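Local coordinates for protein isatin hydrolase (Ralstonia solanacearum, PDB 5NMP) that hydrolyses the amide bond of isatin in a manganese-dependent reaction and belongs to the metal-dependent cyclase family, at residues L32-P37 against F51-I56; F81-H86 against N96-I101; V107-V112 against G240-A245; I113-Q118 against V129-A134. One frame throughout, in Å; residues are numbered along the deposited sequence.

Contact 1 (L32-P37 against F51-I56); sequences LSPSFP and FKIERI
F51 turns its ring toward the loop at L32-P37 because its CG stands anti to the backbone N (chi1 -175°), while L32 folds its own CG back beside its backbone N (chi1 -72°), which leaves the CB methylene to meet the aromatic face. The result is a CH-pi contact: L32 CB lies 4.1 Å from the centroid of the F51 ring, nearly on the ring normal but shifted toward the rim. P34 N lies at the edge of the same ring, near its plane, and P34 CD is 4.1 Å from F51 CD1. The proline is the first inner residue of a type I beta turn from S33 to F36, closed by F36 N donating to S33 O, with a hydrogen bond between S33 OG and S35 OG (2.8 Å) in which either may donate. This turn abuts the start of strand 52-60, half of a two-stranded hairpin with strand 66-74. P34 CA also makes a CA-H...O contact with F51 O at 3.3 Å, and P34 CG touches I53 CG2 farther along the strand. Beyond the pair, L32 and I53 both pack on I250 of the second subunit, and F51 rests on C73 of the partner strand.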
loop_
_atom_site.group_PDB
_atom_site.type_symbol
_atom_site.label_atom_id
_atom_site.label_comp_id
_atom_site.label_asym_id
_atom_site.label_seq_id
_atom_site.Cartn_x
_atom_site.Cartn_y
_atom_site.Cartn_z
ATOM N N LEU A 32 1.988 -2.875 12.412
ATOM C CA LEU A 32 2.794 -4.089 12.309
ATOM C C LEU A 32 3.906 -4.117 13.353
ATOM O O LEU A 32 4.850 -3.328 13.291
ATOM C CB LEU A 32 3.402 -4.211 10.913
ATOM C CG LEU A 32 2.466 -4.560 9.759
ATOM C CD1 LEU A 32 3.138 -4.239 8.436
ATOM C CD2 LEU A 32 2.078 -6.031 9.822
ATOM N N SER A 33 3.792 -5.039 14.301
ATOM C CA SER A 33 4.747 -5.160 15.396
ATOM C C SER A 33 4.819 -6.616 15.856
ATOM O O SER A 33 3.887 -7.383 15.620
ATOM C CB SER A 33 4.345 -4.233 16.551
ATOM O OG SER A 33 4.447 -4.883 17.807
ATOM N N PRO A 34 5.931 -7.011 16.500
ATOM C CA PRO A 34 6.059 -8.387 16.997
ATOM C C PRO A 34 4.999 -8.774 18.032
ATOM O O PRO A 34 4.832 -9.959 18.320
ATOM C CB PRO A 34 7.454 -8.397 17.629
ATOM C CG PRO A 34 8.194 -7.349 16.906
ATOM C CD PRO A 34 7.196 -6.268 16.625
ATOM N N SER A 35 4.293 -7.790 18.580
ATOM C CA SER A 35 3.293 -8.061 19.604
ATOM C C SER A 35 1.902 -8.244 19.004
ATOM O O SER A 35 0.954 -8.588 19.713
ATOM C CB SER A 35 3.270 -6.937 20.640
ATOM O OG SER A 35 2.905 -5.705 20.046
ATOM N N PHE A 36 1.777 -8.015 17.701
ATOM C CA PHE A 36 0.487 -8.173 17.041
ATOM C C PHE A 36 0.084 -9.643 16.979
ATOM O O PHE A 36 0.907 -10.494 16.644
ATOM C CB PHE A 36 0.510 -7.587 15.630
ATOM C CG PHE A 36 -0.854 -7.454 15.025
ATOM C CD1 PHE A 36 -1.433 -8.514 14.345
ATOM C CD2 PHE A 36 -1.577 -6.282 15.169
ATOM C CE1 PHE A 36 -2.697 -8.404 13.807
ATOM C CE2 PHE A 36 -2.840 -6.163 14.629
ATOM C CZ PHE A 36 -3.401 -7.226 13.946
ATOM N N PRO A 37 -1.190 -9.939 17.295
ATOM C CA PRO A 37 -1.708 -11.312 17.338
ATOM C C PRO A 37 -1.407 -12.115 16.073
ATOM O O PRO A 37 -1.618 -11.633 14.960
ATOM C CB PRO A 37 -3.216 -11.110 17.503
ATOM C CG PRO A 37 -3.339 -9.808 18.192
ATOM C CD PRO A 37 -2.226 -8.956 17.663
ATOM N N PHE A 51 5.119 -11.582 12.896
ATOM C CA PHE A 51 5.915 -10.472 12.389
ATOM C C PHE A 51 7.214 -10.337 13.180
ATOM O O PHE A 51 7.191 -10.140 14.394
ATOM C CB PHE A 51 5.118 -9.168 12.445
ATOM C CG PHE A 51 5.832 -7.993 11.836
ATOM C CD1 PHE A 51 6.546 -7.107 12.628
ATOM C CD2 PHE A 51 5.793 -7.778 10.467
ATOM C CE1 PHE A 51 7.207 -6.029 12.064
ATOM C CE2 PHE A 51 6.452 -6.700 9.897
ATOM C CZ PHE A 51 7.158 -5.826 10.696
ATOM N N LYS A 52 8.345 -10.453 12.491
ATOM C CA LYS A 52 9.651 -10.268 13.122
ATOM C C LYS A 52 10.421 -9.147 12.440
ATOM O O LYS A 52 10.428 -9.043 11.213
ATOM C CB LYS A 52 10.476 -11.557 13.081
ATOM C CG LYS A 52 9.876 -12.729 13.841
ATOM C CD LYS A 52 10.902 -13.842 14.008
ATOM C CE LYS A 52 10.278 -15.108 14.577
ATOM N NZ LYS A 52 9.400 -15.796 13.586
ATOM N N ILE A 53 11.077 -8.310 13.234
ATOM C CA ILE A 53 11.840 -7.199 12.684
ATOM C C ILE A 53 13.214 -7.101 13.345
ATOM O O ILE A 53 13.343 -7.199 14.566
ATOM C CB ILE A 53 11.069 -5.863 12.831
ATOM C CG1 ILE A 53 11.782 -4.736 12.084
ATOM C CG2 ILE A 53 10.839 -5.507 14.298
ATOM C CD1 ILE A 53 10.979 -3.456 12.012
ATOM N N GLU A 54 14.245 -6.938 12.524
ATOM C CA GLU A 54 15.608 -6.837 13.024
ATOM C C GLU A 54 16.325 -5.628 12.428
ATOM O O GLU A 54 16.311 -5.407 11.215
ATOM C CB GLU A 54 16.386 -8.120 12.731
ATOM C CG GLU A 54 16.264 -8.608 11.302
ATOM C CD GLU A 54 17.028 -9.895 11.064
ATOM O OE1 GLU A 54 17.869 -10.250 11.917
ATOM O OE2 GLU A 54 16.785 -10.553 10.029
ATOM N N ARG A 55 16.947 -4.847 13.303
ATOM C CA ARG A 55 17.619 -3.619 12.909
ATOM C C ARG A 55 18.912 -3.907 12.145
ATOM O O ARG A 55 19.682 -4.796 12.518
ATOM C CB ARG A 55 17.904 -2.770 14.150
ATOM C CG ARG A 55 18.450 -1.390 13.863
ATOM C CD ARG A 55 18.841 -0.684 15.151
ATOM N NE ARG A 55 17.682 -0.256 15.930
ATOM C CZ ARG A 55 17.762 0.438 17.062
ATOM N NH1 ARG A 55 18.947 0.778 17.549
ATOM N NH2 ARG A 55 16.658 0.791 17.708
ATOM N N ILE A 56 19.140 -3.160 11.069
ATOM C CA ILE A 56 20.374 -3.283 10.299
ATOM C C ILE A 56 21.413 -2.276 10.793
ATOM O O ILE A 56 22.573 -2.621 11.020
ATOM C CB ILE A 56 20.137 -3.068 8.789
ATOM C CG1 ILE A 56 18.973 -3.925 8.292
ATOM C CG2 ILE A 56 21.397 -3.377 7.999
ATOM C CD1 ILE A 56 18.675 -3.747 6.817
#

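Contact 2 (F81-H86 against N96-I101); sequences FDAPAH and NSVDTI. With MN (manganese (II) ion), chain K.
F81 and I101 come at each other from opposite directions, the phenyl ring sent out to the loop 96-101 because its CG is anti to the backbone N (chi1 176°). I101 CD1 reaches the ring edge, near its plane, 3.8 Å from F81 CE2. V98 instead slides past the phenyl group, its CG1 4.0 Å from F81 CD2, and A83 CB sits against both I101 CD1 and V98 CG1. A83 and P84 each touch N96 as well as I101: A83 CB and P84 CD both lie against N96 O, and both meet I101 CD1. The N96 side chain lies beside P84 and A85, N96 CB being 4.0 Å from P84 CB; its amide nitrogen is held by G90 O. Between the backbones, A85 N donates to N96 O at 3.0 Å, the donor tilted from the carbonyl plane. The loop itself is folded round S97, whose carbonyl accepts from both T100 N and I101 N, while S97 OG donates to D99 OD1 at 2.6 Å.

The strand 80-82 that enters this packing belongs to the large mixed sheet, and D82 points the other way, binding manganese through OD1 at 2.2 Å together with H76 and H80. Thus one short segment presents a carboxylate to the metal from one side and hydrocarbon to the loop from the other. Apolar contacts and a backbone bond therefore hold F81 and the chain just after the metal-binding strand, an attachment to the loop that uses none of the oxygen atoms of the D82 carboxylate.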
loop_
_atom_site.group_PDB
_atom_site.type_symbol
_atom_site.label_atom_id
_atom_site.label_comp_id
_atom_site.label_asym_id
_atom_site.label_seq_id
_atom_site.Cartn_x
_atom_site.Cartn_y
_atom_site.Cartn_z
ATOM N N PHE A 81 -4.887 -8.040 2.946
ATOM C CA PHE A 81 -5.797 -8.156 1.814
ATOM C C PHE A 81 -5.875 -9.615 1.374
ATOM O O PHE A 81 -4.848 -10.278 1.254
ATOM C CB PHE A 81 -5.295 -7.251 0.677
ATOM C CG PHE A 81 -6.087 -7.344 -0.605
ATOM C CD1 PHE A 81 -7.077 -6.417 -0.891
ATOM C CD2 PHE A 81 -5.804 -8.323 -1.546
ATOM C CE1 PHE A 81 -7.792 -6.484 -2.074
ATOM C CE2 PHE A 81 -6.518 -8.395 -2.731
ATOM C CZ PHE A 81 -7.512 -7.474 -2.994
ATOM N N ASP A 82 -7.085 -10.119 1.144
ATOM C CA ASP A 82 -7.260 -11.491 0.660
ATOM C C ASP A 82 -7.580 -11.512 -0.832
ATOM O O ASP A 82 -8.614 -10.998 -1.257
ATOM C CB ASP A 82 -8.373 -12.210 1.433
ATOM C CG ASP A 82 -7.993 -12.519 2.875
ATOM O OD1 ASP A 82 -6.833 -12.910 3.133
ATOM O OD2 ASP A 82 -8.864 -12.378 3.758
ATOM N N ALA A 83 -6.693 -12.108 -1.623
ATOM C CA ALA A 83 -6.928 -12.276 -3.057
ATOM C C ALA A 83 -7.675 -13.589 -3.318
ATOM O O ALA A 83 -7.590 -14.516 -2.516
ATOM C CB ALA A 83 -5.603 -12.239 -3.821
ATOM N N PRO A 84 -8.417 -13.672 -4.435
ATOM C CA PRO A 84 -9.212 -14.877 -4.718
ATOM C C PRO A 84 -8.397 -16.174 -4.778
ATOM O O PRO A 84 -8.930 -17.243 -4.492
ATOM C CB PRO A 84 -9.830 -14.570 -6.086
ATOM C CG PRO A 84 -9.906 -13.084 -6.127
ATOM C CD PRO A 84 -8.668 -12.605 -5.422
ATOM N N ALA A 85 -7.123 -16.079 -5.138
ATOM C CA ALA A 85 -6.266 -17.257 -5.241
ATOM C C ALA A 85 -6.037 -17.908 -3.880
ATOM O O ALA A 85 -5.616 -19.062 -3.799
ATOM C CB ALA A 85 -4.935 -16.885 -5.875
ATOM N N HIS A 86 -6.314 -17.158 -2.818
ATOM C CA HIS A 86 -6.112 -17.630 -1.453
ATOM C C HIS A 86 -6.960 -18.863 -1.150
ATOM O O HIS A 86 -6.583 -19.697 -0.327
ATOM C CB HIS A 86 -6.430 -16.507 -0.463
ATOM C CG HIS A 86 -6.344 -16.913 0.975
ATOM N ND1 HIS A 86 -5.287 -17.638 1.483
ATOM C CD2 HIS A 86 -7.176 -16.680 2.017
ATOM C CE1 HIS A 86 -5.477 -17.841 2.775
ATOM N NE2 HIS A 86 -6.616 -17.270 3.124
ATOM N N ASN A 96 -6.152 -13.288 -10.242
ATOM C CA ASN A 96 -6.606 -13.712 -8.924
ATOM C C ASN A 96 -5.553 -13.557 -7.828
ATOM O O ASN A 96 -5.827 -13.822 -6.660
ATOM C CB ASN A 96 -7.068 -15.169 -8.981
ATOM C CG ASN A 96 -5.934 -16.123 -9.297
ATOM O OD1 ASN A 96 -4.910 -15.726 -9.853
ATOM N ND2 ASN A 96 -6.113 -17.391 -8.950
ATOM N N SER A 97 -4.350 -13.142 -8.207
ATOM C CA SER A 97 -3.283 -12.915 -7.236
ATOM C C SER A 97 -2.949 -11.428 -7.156
ATOM O O SER A 97 -3.281 -10.666 -8.064
ATOM C CB SER A 97 -2.040 -13.730 -7.598
ATOM O OG SER A 97 -1.620 -13.459 -8.921
ATOM N N VAL A 98 -2.289 -11.019 -6.074
ATOM C CA VAL A 98 -2.081 -9.595 -5.802
ATOM C C VAL A 98 -1.192 -8.902 -6.836
ATOM O O VAL A 98 -1.157 -7.674 -6.910
ATOM C CB VAL A 98 -1.475 -9.368 -4.395
ATOM C CG1 VAL A 98 -2.516 -9.622 -3.316
ATOM C CG2 VAL A 98 -0.246 -10.238 -4.186
ATOM N N ASP A 99 -0.481 -9.686 -7.638
ATOM C CA ASP A 99 0.358 -9.126 -8.687
ATOM C C ASP A 99 -0.351 -9.096 -10.044
ATOM O O ASP A 99 0.139 -8.473 -10.986
ATOM C CB ASP A 99 1.666 -9.914 -8.802
ATOM C CG ASP A 99 1.438 -11.379 -9.138
ATOM O OD1 ASP A 99 0.429 -11.943 -8.667
ATOM O OD2 ASP A 99 2.264 -11.966 -9.871
ATOM N N THR A 100 -1.500 -9.762 -10.148
ATOM C CA THR A 100 -2.205 -9.840 -11.427
ATOM C C THR A 100 -3.623 -9.266 -11.397
ATOM O O THR A 100 -4.228 -9.071 -12.452
ATOM C CB THR A 100 -2.286 -11.297 -11.937
ATOM O OG1 THR A 100 -3.053 -12.090 -11.024
ATOM C CG2 THR A 100 -0.893 -11.893 -12.086
ATOM N N ILE A 101 -4.157 -9.004 -10.206
ATOM C CA ILE A 101 -5.462 -8.350 -10.090
ATOM C C ILE A 101 -5.419 -6.989 -10.770
ATOM O O ILE A 101 -4.469 -6.229 -10.578
ATOM C CB ILE A 101 -5.891 -8.160 -8.617
ATOM C CG1 ILE A 101 -6.126 -9.502 -7.936
ATOM C CG2 ILE A 101 -7.154 -7.320 -8.516
ATOM C CD1 ILE A 101 -6.340 -9.378 -6.446
HETATM MN MN MN K . -6.240 -13.490 5.126
#

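Contact 3 (V107-V112 against G240-A245); sequences VAPAVV and GAFILA
V107, A108 and P109 pair with L244, I243 and F242 as neighbouring antiparallel strands of the large mixed sheet. The central hydrogen-bonded pair is A108 with I243: I243 N donates to A108 O at 2.7 Å, and A108 N returns a longer bond to I243 O at 3.3 Å. A110 N adds a bent hydrogen bond (144°) to A241 O at 3.0 Å. P109 has no N-H to offer, but its place opposite F242 is a non-hydrogen-bonded one, where none is needed between these two strands.

Side chains follow the alternation of the strands. On the face of V107, P109, F242 and L244, the F242 ring lies over the A108 backbone, its CG anti to its own N (chi1 -163°), with A108 O off one face toward the rim. V107 CB approaches F242 CE2 at 3.7 Å, P109 runs alongside the phenyl group pointing the same way, and V107 CG1 reaches L244 CD2. On the other face A110 CB meets I243 CG1 at 3.5 Å.

Farther out, strand 147-151 lines the far edge of 107-114 and strand 261-264 that of 239-244, so both partners are interior strands. W147 and L149 touch A110, while L18 of the second subunit packs on V107 and F242. Toward G240 a single water takes the place of a direct bond, donating to A110 O at 2.9 Å and accepting from A241 N at 3.0 Å.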
loop_
_atom_site.group_PDB
_atom_site.type_symbol
_atom_site.label_atom_id
_atom_site.label_comp_id
_atom_site.label_asym_id
_atom_site.label_seq_id
_atom_site.Cartn_x
_atom_site.Cartn_y
_atom_site.Cartn_z
ATOM N N VAL A 107 -9.112 0.497 -5.673
ATOM C CA VAL A 107 -9.846 1.679 -5.236
ATOM C C VAL A 107 -11.347 1.444 -5.422
ATOM O O VAL A 107 -11.784 0.990 -6.479
ATOM C CB VAL A 107 -9.402 2.947 -6.008
ATOM C CG1 VAL A 107 -8.007 3.372 -5.576
ATOM C CG2 VAL A 107 -9.438 2.710 -7.514
ATOM N N ALA A 108 -12.130 1.741 -4.388
ATOM C CA ALA A 108 -13.565 1.456 -4.405
ATOM C C ALA A 108 -14.307 2.150 -3.264
ATOM O O ALA A 108 -13.730 2.407 -2.202
ATOM C CB ALA A 108 -13.802 -0.053 -4.338
ATOM N N PRO A 109 -15.597 2.457 -3.484
ATOM C CA PRO A 109 -16.467 2.994 -2.430
ATOM C C PRO A 109 -16.726 1.958 -1.342
ATOM O O PRO A 109 -16.492 0.769 -1.561
ATOM C CB PRO A 109 -17.764 3.333 -3.177
ATOM C CG PRO A 109 -17.385 3.409 -4.611
ATOM C CD PRO A 109 -16.279 2.416 -4.787
ATOM N N ALA A 110 -17.207 2.401 -0.185
ATOM C CA ALA A 110 -17.505 1.476 0.903
ATOM C C ALA A 110 -18.753 1.867 1.676
ATOM O O ALA A 110 -19.089 3.049 1.789
ATOM C CB ALA A 110 -16.327 1.382 1.850
ATOM N N VAL A 111 -19.440 0.857 2.197
ATOM C CA VAL A 111 -20.497 1.070 3.172
ATOM C C VAL A 111 -20.045 0.466 4.492
ATOM O O VAL A 111 -19.279 -0.498 4.510
ATOM C CB VAL A 111 -21.837 0.447 2.733
ATOM C CG1 VAL A 111 -22.303 1.074 1.431
ATOM C CG2 VAL A 111 -21.709 -1.064 2.590
ATOM N N VAL A 112 -20.502 1.042 5.596
ATOM C CA VAL A 112 -20.097 0.561 6.911
ATOM C C VAL A 112 -21.297 0.066 7.709
ATOM O O VAL A 112 -22.230 0.822 7.972
ATOM C CB VAL A 112 -19.365 1.657 7.706
ATOM C CG1 VAL A 112 -18.954 1.137 9.071
ATOM C CG2 VAL A 112 -18.148 2.153 6.932
ATOM N N GLY A 240 -20.481 6.658 1.559
ATOM C CA GLY A 240 -19.842 7.805 0.944
ATOM C C GLY A 240 -18.329 7.782 1.030
ATOM O O GLY A 240 -17.653 8.523 0.317
ATOM N N ALA A 241 -17.795 6.938 1.907
ATOM C CA ALA A 241 -16.351 6.821 2.064
ATOM C C ALA A 241 -15.730 6.119 0.862
ATOM O O ALA A 241 -16.377 5.307 0.201
ATOM C CB ALA A 241 -16.012 6.082 3.344
ATOM N N PHE A 242 -14.472 6.440 0.589
ATOM C CA PHE A 242 -13.758 5.865 -0.544
ATOM C C PHE A 242 -12.479 5.188 -0.057
ATOM O O PHE A 242 -11.681 5.799 0.654
ATOM C CB PHE A 242 -13.442 6.947 -1.579
ATOM C CG PHE A 242 -13.091 6.406 -2.932
ATOM C CD1 PHE A 242 -14.084 6.109 -3.848
ATOM C CD2 PHE A 242 -11.768 6.191 -3.287
ATOM C CE1 PHE A 242 -13.767 5.607 -5.090
ATOM C CE2 PHE A 242 -11.443 5.688 -4.530
ATOM C CZ PHE A 242 -12.445 5.396 -5.434
ATOM N N ILE A 243 -12.284 3.929 -0.432
ATOM C CA ILE A 243 -11.187 3.152 0.131
ATOM C C ILE A 243 -9.988 3.006 -0.802
ATOM O O ILE A 243 -10.130 2.632 -1.966
ATOM C CB ILE A 243 -11.656 1.746 0.534
ATOM C CG1 ILE A 243 -12.846 1.839 1.490
ATOM C CG2 ILE A 243 -10.515 0.962 1.167
ATOM C CD1 ILE A 243 -12.573 2.647 2.735
ATOM N N LEU A 244 -8.807 3.308 -0.275
ATOM C CA LEU A 244 -7.559 3.018 -0.966
ATOM C C LEU A 244 -6.944 1.760 -0.363
ATOM O O LEU A 244 -6.444 1.784 0.761
ATOM C CB LEU A 244 -6.583 4.195 -0.864
ATOM C CG LEU A 244 -7.128 5.588 -1.193
ATOM C CD1 LEU A 244 -6.042 6.641 -1.039
ATOM C CD2 LEU A 244 -7.727 5.635 -2.592
ATOM N N ALA A 245 -6.996 0.656 -1.101
ATOM C CA ALA A 245 -6.469 -0.610 -0.603
ATOM C C ALA A 245 -5.667 -1.336 -1.672
ATOM O O ALA A 245 -6.183 -2.217 -2.359
ATOM C CB ALA A 245 -7.601 -1.494 -0.098
HETATM O O HOH W 1 -18.881 4.978 3.877
#

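Contact 4 (I113-Q118 against V129-A134); sequences IDASAQ and VDFLQA
I113 and F131 make the principal apolar contact between the end of strand 107-114 and helix 129-139. The F131 ring extends from the helix with CG anti to its backbone N (chi1 -171°), and I113 slides past it in the opposite direction, so that I113 CG2 lies in the ring plane at its edge, 3.7 Å from F131 CE1. The next helical residue, L132, brings CD2 to I113 CG1 at 4.3 Å, and A115 CB stands a similar distance from F131 CZ. The isoleucine thus meets two successive helical residues, one aromatic and one aliphatic.

Polar groups also border the ring. D114 O lies at its edge in plane, 3.9 Å from F131 CZ, and Q118 points back toward F131, its amide plane steeply inclined to the ring. W125 adds an edge-to-face partner to F131.

The side-chain hydrogen bonds at the strand-to-helix junction lie within 113-118. D114 OD1 accepts from S116 N at 3.2 Å, forming an Asx turn, and also from S116 OG at 2.8 Å through its syn lone pair. The serine N-H, by contrast, arrives 53° out of the carboxylate plane. A115, between D114 and S116, holds the N-cap position of helix 116-119.

With no hydrogen bond linking the two segments, helix 129-139 rests here on apolar contacts of F131 and L132, with a backbone carbonyl at the ring edge, whereas the polar bonds are consistent with an Asx turn directing the chain from strand into helix.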
loop_
_atom_site.group_PDB
_atom_site.type_symbol
_atom_site.label_atom_id
_atom_site.label_comp_id
_atom_site.label_asym_id
_atom_site.label_seq_id
_atom_site.Cartn_x
_atom_site.Cartn_y
_atom_site.Cartn_z
ATOM N N ILE A 113 -21.267 -1.208 8.087
ATOM C CA ILE A 113 -22.344 -1.812 8.869
ATOM C C ILE A 113 -21.953 -1.892 10.340
ATOM O O ILE A 113 -21.068 -2.665 10.705
ATOM C CB ILE A 113 -22.688 -3.234 8.367
ATOM C CG1 ILE A 113 -22.736 -3.278 6.836
ATOM C CG2 ILE A 113 -23.990 -3.723 8.981
ATOM C CD1 ILE A 113 -23.767 -2.369 6.223
ATOM N N ASP A 114 -22.612 -1.099 11.182
ATOM C CA ASP A 114 -22.270 -1.049 12.602
ATOM C C ASP A 114 -23.043 -2.071 13.430
ATOM O O ASP A 114 -24.259 -1.960 13.599
ATOM C CB ASP A 114 -22.517 0.351 13.167
ATOM C CG ASP A 114 -22.150 0.458 14.638
ATOM O OD1 ASP A 114 -21.216 -0.251 15.072
ATOM O OD2 ASP A 114 -22.795 1.246 15.363
ATOM N N ALA A 115 -22.321 -3.054 13.959
ATOM C CA ALA A 115 -22.916 -4.081 14.805
ATOM C C ALA A 115 -22.179 -4.195 16.136
ATOM O O ALA A 115 -22.223 -5.235 16.789
ATOM C CB ALA A 115 -22.915 -5.419 14.089
ATOM N N SER A 116 -21.506 -3.118 16.532
ATOM C CA SER A 116 -20.678 -3.128 17.735
ATOM C C SER A 116 -21.480 -3.405 19.012
ATOM O O SER A 116 -20.998 -4.087 19.914
ATOM C CB SER A 116 -19.923 -1.801 17.866
ATOM O OG SER A 116 -20.800 -0.695 17.766
ATOM N N ALA A 117 -22.701 -2.882 19.082
ATOM C CA ALA A 117 -23.548 -3.095 20.251
ATOM C C ALA A 117 -23.975 -4.558 20.376
ATOM O O ALA A 117 -24.104 -5.083 21.481
ATOM C CB ALA A 117 -24.768 -2.197 20.189
ATOM N N GLN A 118 -24.186 -5.209 19.236
ATOM C CA GLN A 118 -24.622 -6.601 19.212
ATOM C C GLN A 118 -23.488 -7.544 19.592
ATOM O O GLN A 118 -23.688 -8.500 20.341
ATOM C CB GLN A 118 -25.168 -6.974 17.828
ATOM C CG GLN A 118 -26.532 -6.376 17.498
ATOM C CD GLN A 118 -26.470 -4.897 17.159
ATOM O OE1 GLN A 118 -25.391 -4.331 16.970
ATOM N NE2 GLN A 118 -27.633 -4.263 17.079
ATOM N N VAL A 129 -29.269 -11.554 6.766
ATOM C CA VAL A 129 -29.903 -10.829 5.673
ATOM C C VAL A 129 -30.915 -9.827 6.223
ATOM O O VAL A 129 -30.997 -8.690 5.750
ATOM C CB VAL A 129 -30.603 -11.790 4.690
ATOM C CG1 VAL A 129 -31.338 -11.015 3.609
ATOM C CG2 VAL A 129 -29.590 -12.737 4.071
ATOM N N ASP A 130 -31.671 -10.252 7.232
ATOM C CA ASP A 130 -32.651 -9.385 7.877
ATOM C C ASP A 130 -31.998 -8.117 8.413
ATOM O O ASP A 130 -32.521 -7.018 8.233
ATOM C CB ASP A 130 -33.365 -10.127 9.006
ATOM C CG ASP A 130 -34.181 -11.303 8.506
ATOM O OD1 ASP A 130 -33.792 -11.899 7.479
ATOM O OD2 ASP A 130 -35.211 -11.629 9.134
ATOM N N PHE A 131 -30.848 -8.276 9.059
ATOM C CA PHE A 131 -30.122 -7.140 9.614
ATOM C C PHE A 131 -29.620 -6.218 8.508
ATOM O O PHE A 131 -29.656 -4.995 8.649
ATOM C CB PHE A 131 -28.951 -7.616 10.478
ATOM C CG PHE A 131 -28.283 -6.517 11.260
ATOM C CD1 PHE A 131 -27.218 -5.807 10.719
ATOM C CD2 PHE A 131 -28.712 -6.198 12.538
ATOM C CE1 PHE A 131 -26.597 -4.798 11.438
ATOM C CE2 PHE A 131 -28.097 -5.190 13.264
ATOM C CZ PHE A 131 -27.037 -4.489 12.713
ATOM N N LEU A 132 -29.153 -6.805 7.411
ATOM C CA LEU A 132 -28.672 -6.021 6.280
ATOM C C LEU A 132 -29.805 -5.236 5.615
ATOM O O LEU A 132 -29.632 -4.071 5.254
ATOM C CB LEU A 132 -27.980 -6.924 5.258
ATOM C CG LEU A 132 -26.611 -7.478 5.664
ATOM C CD1 LEU A 132 -26.133 -8.521 4.668
ATOM C CD2 LEU A 132 -25.583 -6.355 5.805
ATOM N N GLN A 133 -30.965 -5.870 5.462
ATOM C CA GLN A 133 -32.113 -5.221 4.832
ATOM C C GLN A 133 -32.689 -4.103 5.698
ATOM O O GLN A 133 -33.264 -3.143 5.183
ATOM C CB GLN A 133 -33.200 -6.249 4.513
ATOM C CG GLN A 133 -32.864 -7.157 3.341
ATOM C CD GLN A 133 -33.948 -8.182 3.063
ATOM O OE1 GLN A 133 -34.658 -8.618 3.971
ATOM N NE2 GLN A 133 -34.083 -8.570 1.800
ATOM N N ALA A 134 -32.542 -4.234 7.013
ATOM C CA ALA A 134 -32.971 -3.188 7.933
ATOM C C ALA A 134 -32.028 -1.992 7.842
ATOM O O ALA A 134 -32.448 -0.843 7.979
ATOM C CB ALA A 134 -33.027 -3.715 9.355
#

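Contacts 1, 2 and 3 are buried and all touch the second subunit; contact 4 is partly exposed and touches no other chain. Contacts 3 and 4 share strand 107-114: the first uses it as a sheet member bound by backbone ladder bonds, the second as the place where a helix packs mainly by side chains, with no hydrogen bond across. Contact 2 reaches the same sheet through strand 80-82 and is the one that includes a metal ligand. Contact 1 stands apart on a separate hairpin, about 24 Å from contact 2 between centres. F51 and F242 are met over a face, F51 also at its edge, whereas F81 and F131 take an isoleucine methyl at an edge.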